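Transcription regulator PadR N-terminal domain-containing protein (PDB 3L9F) is probably a PadR-family transcription regulator that binds DNA through a winged helix-turn-helix domain and can bind metal ions. Local coordinates at residues K83-V91 and N101-E112. Residues are numbered along the deposited sequence; the frame is centred on the assembly and turned at random.
Sequences KDGKITKEV and NIYAITESGKKE
K89 and Y103 lie side by side on one face of the antiparallel hairpin formed by strands 87-92 and 100-105. The hairpin corresponds to the wing of the winged helix-turn-helix fold, as in other PadR-like regulators. T88 pairs with A104 and E90 with I102 through two backbone bonds each.

The side chain of K89 runs extended alongside Y103. CG stands anti to the backbone N (chi1 170°), and the chain stays extended beyond it. CB and CG pass Y103 CE1, and K89 CG is 3.7 Å from Y103 CE1. K89 CD keeps contact with Y103 CE1 and reaches Y103 OH at 4.0 Å. At the amide of N101, K89 CE lies 3.3 Å from N101 CG. NZ ends near N101 ND2. K89 NZ also donates weakly to a water that lies 2.7 Å from Y103 OH. That water sits at the ring edge, in plane. Further along the same face, I87 CD1 meets Y103 CD1; I87 also packs on L42, L45, L78 and L81, which joins the hairpin to helices 37-44 and 74-83.

At the other end, G85 closes helix 74-83 in a Schellman motif, and T106 is the N-cap of helix 107-118. T106 OG1 lies between its backbone N and carbonyl carbon (chi1 67°). From there T106 OG1 donates to G85 O at 2.7 Å, on a lone pair. T106 OG1 accepts from G109 N at 3.1 Å. The two bonds fix the hydroxyl and tie one helix end to the other helix start.

K86 bends at chi2 and crosses E112 at about a right angle. E112 is shared: its OE2 pairs with K38, while K86 NZ forms a salt bridge with E112 OE1 at 3.2 Å. K86 NZ also donates to a water that in turn donates to S108 O.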
ATOM      1  N   LYS A  83      14.886  15.624 -16.424  1.00 23.34           N
ATOM      2  CA  LYS A  83      14.326  16.763 -17.151  1.00 25.69           C
ATOM      3  C   LYS A  83      14.182  17.976 -16.237  1.00 28.97           C
ATOM      4  O   LYS A  83      14.493  19.102 -16.624  1.00 31.37           O
ATOM      5  CB  LYS A  83      12.975  16.402 -17.775  1.00 26.86           C
ATOM      6  CG  LYS A  83      12.348  17.530 -18.579  1.00 33.17           C
ATOM      7  CD  LYS A  83      10.927  17.205 -19.024  1.00 37.02           C
ATOM      8  CE  LYS A  83      10.905  16.243 -20.204  1.00 48.80           C
ATOM      9  NZ  LYS A  83       9.653  16.384 -21.010  1.00 44.55           N
ATOM     10  N   ASP A  84      13.732  17.739 -15.008  1.00 31.61           N
ATOM     11  CA  ASP A  84      13.508  18.824 -14.058  1.00 23.67           C
ATOM     12  C   ASP A  84      14.790  19.269 -13.349  1.00 26.81           C
ATOM     13  O   ASP A  84      14.752  20.111 -12.449  1.00 23.20           O
ATOM     14  CB  ASP A  84      12.423  18.438 -13.050  1.00 28.34           C
ATOM     15  CG  ASP A  84      11.095  18.094 -13.721  1.00 38.90           C
ATOM     16  OD1 ASP A  84      10.942  18.345 -14.938  1.00 42.83           O
ATOM     17  OD2 ASP A  84      10.197  17.566 -13.032  1.00 42.21           O
ATOM     18  N   GLY A  85      15.924  18.707 -13.760  1.00 22.65           N
ATOM     19  CA  GLY A  85      17.214  19.139 -13.252  1.00 19.08           C
ATOM     20  C   GLY A  85      17.519  18.725 -11.827  1.00 20.81           C
ATOM     21  O   GLY A  85      18.433  19.277 -11.201  1.00 20.79           O
ATOM     22  N   LYS A  86      16.774  17.748 -11.315  1.00 18.23           N
ATOM     23  CA  LYS A  86      16.967  17.287  -9.936  1.00 16.82           C
ATOM     24  C   LYS A  86      18.049  16.206  -9.843  1.00 17.40           C
ATOM     25  O   LYS A  86      18.609  15.976  -8.771  1.00 13.74           O
ATOM     26  CB  LYS A  86      15.656  16.739  -9.369  1.00 18.70           C
ATOM     27  CG  LYS A  86      14.478  17.684  -9.508  1.00 25.17           C
ATOM     28  CD  LYS A  86      14.753  18.996  -8.805  1.00 26.94           C
ATOM     29  CE  LYS A  86      13.563  19.943  -8.942  1.00 30.55           C
ATOM     30  NZ  LYS A  86      13.748  21.167  -8.122  1.00 34.04           N
ATOM     31  N   ILE A  87      18.303  15.524 -10.960  1.00 16.34           N
ATOM     32  CA  ILE A  87      19.400  14.554 -11.055  1.00 14.87           C
ATOM     33  C   ILE A  87      20.078  14.678 -12.420  1.00 17.71           C
ATOM     34  O   ILE A  87      19.493  15.229 -13.357  1.00 20.30           O
ATOM     35  CB  ILE A  87      18.905  13.099 -10.879  1.00 14.81           C
ATOM     36  CG1 ILE A  87      18.014  12.687 -12.052  1.00 15.27           C
ATOM     37  CG2 ILE A  87      18.144  12.941  -9.569  1.00 18.00           C
ATOM     38  CD1 ILE A  87      17.424  11.293 -11.906  1.00 18.46           C
ATOM     39  N   THR A  88      21.314  14.193 -12.522  1.00 15.48           N
ATOM     40  CA  THR A  88      21.969  14.078 -13.820  1.00 16.41           C
ATOM     41  C   THR A  88      22.082  12.608 -14.203  1.00 16.96           C
ATOM     42  O   THR A  88      22.113  11.733 -13.342  1.00 17.20           O
ATOM     43  CB  THR A  88      23.376  14.714 -13.839  1.00 17.99           C
ATOM     44  OG1 THR A  88      24.235  14.033 -12.910  1.00 16.91           O
ATOM     45  CG2 THR A  88      23.306  16.186 -13.485  1.00 19.14           C
ATOM     46  N   LYS A  89      22.130  12.349 -15.500  1.00 12.73           N
ATOM     47  CA  LYS A  89      22.313  10.996 -16.004  1.00 12.37           C
ATOM     48  C   LYS A  89      23.546  10.931 -16.887  1.00 16.58           C
ATOM     49  O   LYS A  89      23.724  11.755 -17.784  1.00 15.96           O
ATOM     50  CB  LYS A  89      21.095  10.552 -16.809  1.00 12.77           C
ATOM     51  CG  LYS A  89      21.295   9.247 -17.577  1.00 16.60           C
ATOM     52  CD  LYS A  89      20.058   8.938 -18.410  1.00 24.21           C
ATOM     53  CE  LYS A  89      20.161   7.579 -19.086  1.00 23.00           C
ATOM     54  NZ  LYS A  89      18.929   7.245 -19.870  1.00 28.38           N
ATOM     55  N   GLU A  90      24.391   9.949 -16.610  1.00 11.86           N
ATOM     56  CA  GLU A  90      25.606   9.721 -17.354  1.00 15.49           C
ATOM     57  C   GLU A  90      25.474   8.357 -18.002  1.00 13.78           C
ATOM     58  O   GLU A  90      25.090   7.401 -17.344  1.00 16.00           O
ATOM     59  CB  GLU A  90      26.790   9.718 -16.383  1.00 17.56           C
ATOM     60  CG  GLU A  90      28.060   9.155 -16.949  1.00 25.12           C
ATOM     61  CD  GLU A  90      29.188   9.085 -15.933  1.00 24.10           C
ATOM     62  OE1 GLU A  90      28.939   9.163 -14.706  1.00 20.93           O
ATOM     63  OE2 GLU A  90      30.337   8.920 -16.375  1.00 29.86           O
ATOM     64  N   VAL A  91      25.794   8.253 -19.285  1.00 13.38           N
ATOM     65  CA  VAL A  91      25.752   6.949 -19.946  1.00 10.78           C
ATOM     66  C   VAL A  91      27.179   6.429 -20.105  1.00 19.02           C
ATOM     67  O   VAL A  91      27.994   7.040 -20.796  1.00 18.44           O
ATOM     68  CB  VAL A  91      25.086   7.035 -21.322  1.00 13.88           C
ATOM     69  CG1 VAL A  91      25.205   5.703 -22.049  1.00 15.25           C
ATOM     70  CG2 VAL A  91      23.633   7.436 -21.184  1.00 15.83           C
ATOM     71  N   ASN A 101      23.690   3.267 -17.041  1.00 12.66           N
ATOM     72  CA  ASN A 101      23.347   4.646 -16.695  1.00 15.09           C
ATOM     73  C   ASN A 101      23.677   4.968 -15.250  1.00 11.16           C
ATOM     74  O   ASN A 101      23.251   4.266 -14.343  1.00 12.62           O
ATOM     75  CB  ASN A 101      21.876   4.912 -16.969  1.00 15.15           C
ATOM     76  CG  ASN A 101      21.512   4.644 -18.408  1.00 23.38           C
ATOM     77  OD1 ASN A 101      22.315   4.883 -19.309  1.00 21.30           O
ATOM     78  ND2 ASN A 101      20.309   4.129 -18.633  1.00 26.07           N
ATOM     79  N   ILE A 102      24.461   6.015 -15.039  1.00 10.07           N
ATOM     80  CA  ILE A 102      24.802   6.433 -13.690  1.00 10.02           C
ATOM     81  C   ILE A 102      24.065   7.731 -13.358  1.00 13.42           C
ATOM     82  O   ILE A 102      24.155   8.706 -14.103  1.00 13.62           O
ATOM     83  CB  ILE A 102      26.326   6.658 -13.539  1.00 11.21           C
ATOM     84  CG1 ILE A 102      27.112   5.432 -14.005  1.00 15.64           C
ATOM     85  CG2 ILE A 102      26.679   7.054 -12.103  1.00 14.18           C
ATOM     86  CD1 ILE A 102      26.709   4.154 -13.344  1.00 17.81           C
ATOM     87  N   TYR A 103      23.344   7.743 -12.238  1.00 11.59           N
ATOM     88  CA  TYR A 103      22.561   8.917 -11.835  1.00 10.83           C
ATOM     89  C   TYR A 103      23.150   9.604 -10.617  1.00 13.55           C
ATOM     90  O   TYR A 103      23.617   8.937  -9.690  1.00 12.68           O
ATOM     91  CB  TYR A 103      21.115   8.505 -11.544  1.00 11.01           C
ATOM     92  CG  TYR A 103      20.453   7.848 -12.725  1.00 11.89           C
ATOM     93  CD1 TYR A 103      19.787   8.609 -13.677  1.00 14.50           C
ATOM     94  CD2 TYR A 103      20.507   6.472 -12.904  1.00 12.64           C
ATOM     95  CE1 TYR A 103      19.183   8.025 -14.768  1.00 13.84           C
ATOM     96  CE2 TYR A 103      19.899   5.873 -13.998  1.00 13.24           C
ATOM     97  CZ  TYR A 103      19.236   6.660 -14.930  1.00 15.86           C
ATOM     98  OH  TYR A 103      18.626   6.084 -16.026  1.00 11.54           O
ATOM     99  N   ALA A 104      23.112  10.935 -10.615  1.00  9.58           N
ATOM    100  CA  ALA A 104      23.647  11.703  -9.506  1.00 10.35           C
ATOM    101  C   ALA A 104      22.680  12.817  -9.134  1.00 15.76           C
ATOM    102  O   ALA A 104      22.149  13.499 -10.004  1.00 15.59           O
ATOM    103  CB  ALA A 104      25.013  12.287  -9.866  1.00 13.08           C
ATOM    104  N   ILE A 105      22.451  13.008  -7.844  1.00 13.47           N
ATOM    105  CA  ILE A 105      21.599  14.110  -7.412  1.00 11.97           C
ATOM    106  C   ILE A 105      22.291  15.448  -7.707  1.00 14.40           C
ATOM    107  O   ILE A 105      23.527  15.532  -7.721  1.00 15.37           O
ATOM    108  CB  ILE A 105      21.269  13.990  -5.910  1.00 17.85           C
ATOM    109  CG1 ILE A 105      20.009  14.794  -5.561  1.00 13.46           C
ATOM    110  CG2 ILE A 105      22.469  14.400  -5.047  1.00 13.84           C
ATOM    111  CD1 ILE A 105      19.448  14.473  -4.182  1.00 15.08           C
ATOM    112  N   THR A 106      21.495  16.481  -7.974  1.00 14.27           N
ATOM    113  CA  THR A 106      22.015  17.836  -8.160  1.00 15.46           C
ATOM    114  C   THR A 106      21.696  18.679  -6.932  1.00 22.78           C
ATOM    115  O   THR A 106      20.951  18.250  -6.058  1.00 18.35           O
ATOM    116  CB  THR A 106      21.356  18.534  -9.355  1.00 16.45           C
ATOM    117  OG1 THR A 106      19.969  18.755  -9.060  1.00 20.16           O
ATOM    118  CG2 THR A 106      21.471  17.684 -10.615  1.00 15.40           C
ATOM    119  N   GLU A 107      22.248  19.889  -6.876  1.00 20.32           N
ATOM    120  CA  GLU A 107      21.941  20.801  -5.778  1.00 22.44           C
ATOM    121  C   GLU A 107      20.443  21.005  -5.615  1.00 20.49           C
ATOM    122  O   GLU A 107      19.917  20.922  -4.507  1.00 24.67           O
ATOM    123  CB  GLU A 107      22.634  22.153  -5.982  1.00 27.38           C
ATOM    124  CG  GLU A 107      24.099  22.129  -5.603  1.00 30.37           C
ATOM    125  CD  GLU A 107      24.319  21.570  -4.208  1.00 42.82           C
ATOM    126  OE1 GLU A 107      23.653  22.053  -3.266  1.00 33.97           O
ATOM    127  OE2 GLU A 107      25.154  20.649  -4.058  1.00 41.74           O
ATOM    128  N   SER A 108      19.753  21.270  -6.717  1.00 20.90           N
ATOM    129  CA  SER A 108      18.313  21.465  -6.652  1.00 19.95           C
ATOM    130  C   SER A 108      17.625  20.192  -6.187  1.00 22.02           C
ATOM    131  O   SER A 108      16.625  20.250  -5.482  1.00 18.63           O
ATOM    132  CB  SER A 108      17.743  21.914  -7.995  1.00 21.66           C
ATOM    133  OG  SER A 108      18.062  20.989  -9.018  1.00 31.00           O
ATOM    134  N   GLY A 109      18.155  19.038  -6.590  1.00 17.08           N
ATOM    135  CA  GLY A 109      17.600  17.776  -6.140  1.00 16.63           C
ATOM    136  C   GLY A 109      17.723  17.618  -4.635  1.00 12.87           C
ATOM    137  O   GLY A 109      16.803  17.130  -3.984  1.00 17.41           O
ATOM    138  N   LYS A 110      18.862  18.021  -4.077  1.00 13.82           N
ATOM    139  CA  LYS A 110      19.072  17.944  -2.638  1.00 14.29           C
ATOM    140  C   LYS A 110      18.099  18.882  -1.932  1.00 23.22           C
ATOM    141  O   LYS A 110      17.537  18.535  -0.896  1.00 21.60           O
ATOM    142  CB  LYS A 110      20.509  18.326  -2.265  1.00 15.55           C
ATOM    143  CG  LYS A 110      21.571  17.289  -2.595  1.00 16.40           C
ATOM    144  CD  LYS A 110      22.967  17.892  -2.402  1.00 24.06           C
ATOM    145  CE  LYS A 110      24.082  16.881  -2.629  1.00 34.18           C
ATOM    146  NZ  LYS A 110      25.416  17.558  -2.625  1.00 41.10           N
ATOM    147  N   LYS A 111      17.910  20.070  -2.505  1.00 17.12           N
ATOM    148  CA  LYS A 111      16.945  21.044  -1.987  1.00 20.02           C
ATOM    149  C   LYS A 111      15.544  20.446  -1.927  1.00 19.22           C
ATOM    150  O   LYS A 111      14.820  20.627  -0.944  1.00 22.97           O
ATOM    151  CB  LYS A 111      16.923  22.312  -2.855  1.00 22.22           C
ATOM    152  CG  LYS A 111      15.965  23.397  -2.363  1.00 26.27           C
ATOM    153  N   GLU A 112      15.166  19.735  -2.984  1.00 19.78           N
ATOM    154  CA  GLU A 112      13.829  19.171  -3.074  1.00 19.49           C
ATOM    155  C   GLU A 112      13.618  18.077  -2.041  1.00 20.37           C
ATOM    156  O   GLU A 112      12.541  17.956  -1.460  1.00 17.24           O
ATOM    157  CB  GLU A 112      13.572  18.619  -4.471  1.00 20.61           C
ATOM    158  CG  GLU A 112      12.263  17.868  -4.590  1.00 25.68           C
ATOM    159  CD  GLU A 112      11.634  17.997  -5.963  1.00 46.34           C
ATOM    160  OE1 GLU A 112      11.875  19.026  -6.632  1.00 49.61           O
ATOM    161  OE2 GLU A 112      10.889  17.077  -6.367  1.00 48.83           O
TER
HETATM  162  O   HOH W   1      14.911  22.198  -5.691  1.00 22.54           O
HETATM  163  O   HOH W   2      25.140  11.540 -13.493  1.00 14.75           O
HETATM  164  O   HOH W   3      16.803   7.575 -17.398  1.00 21.28           O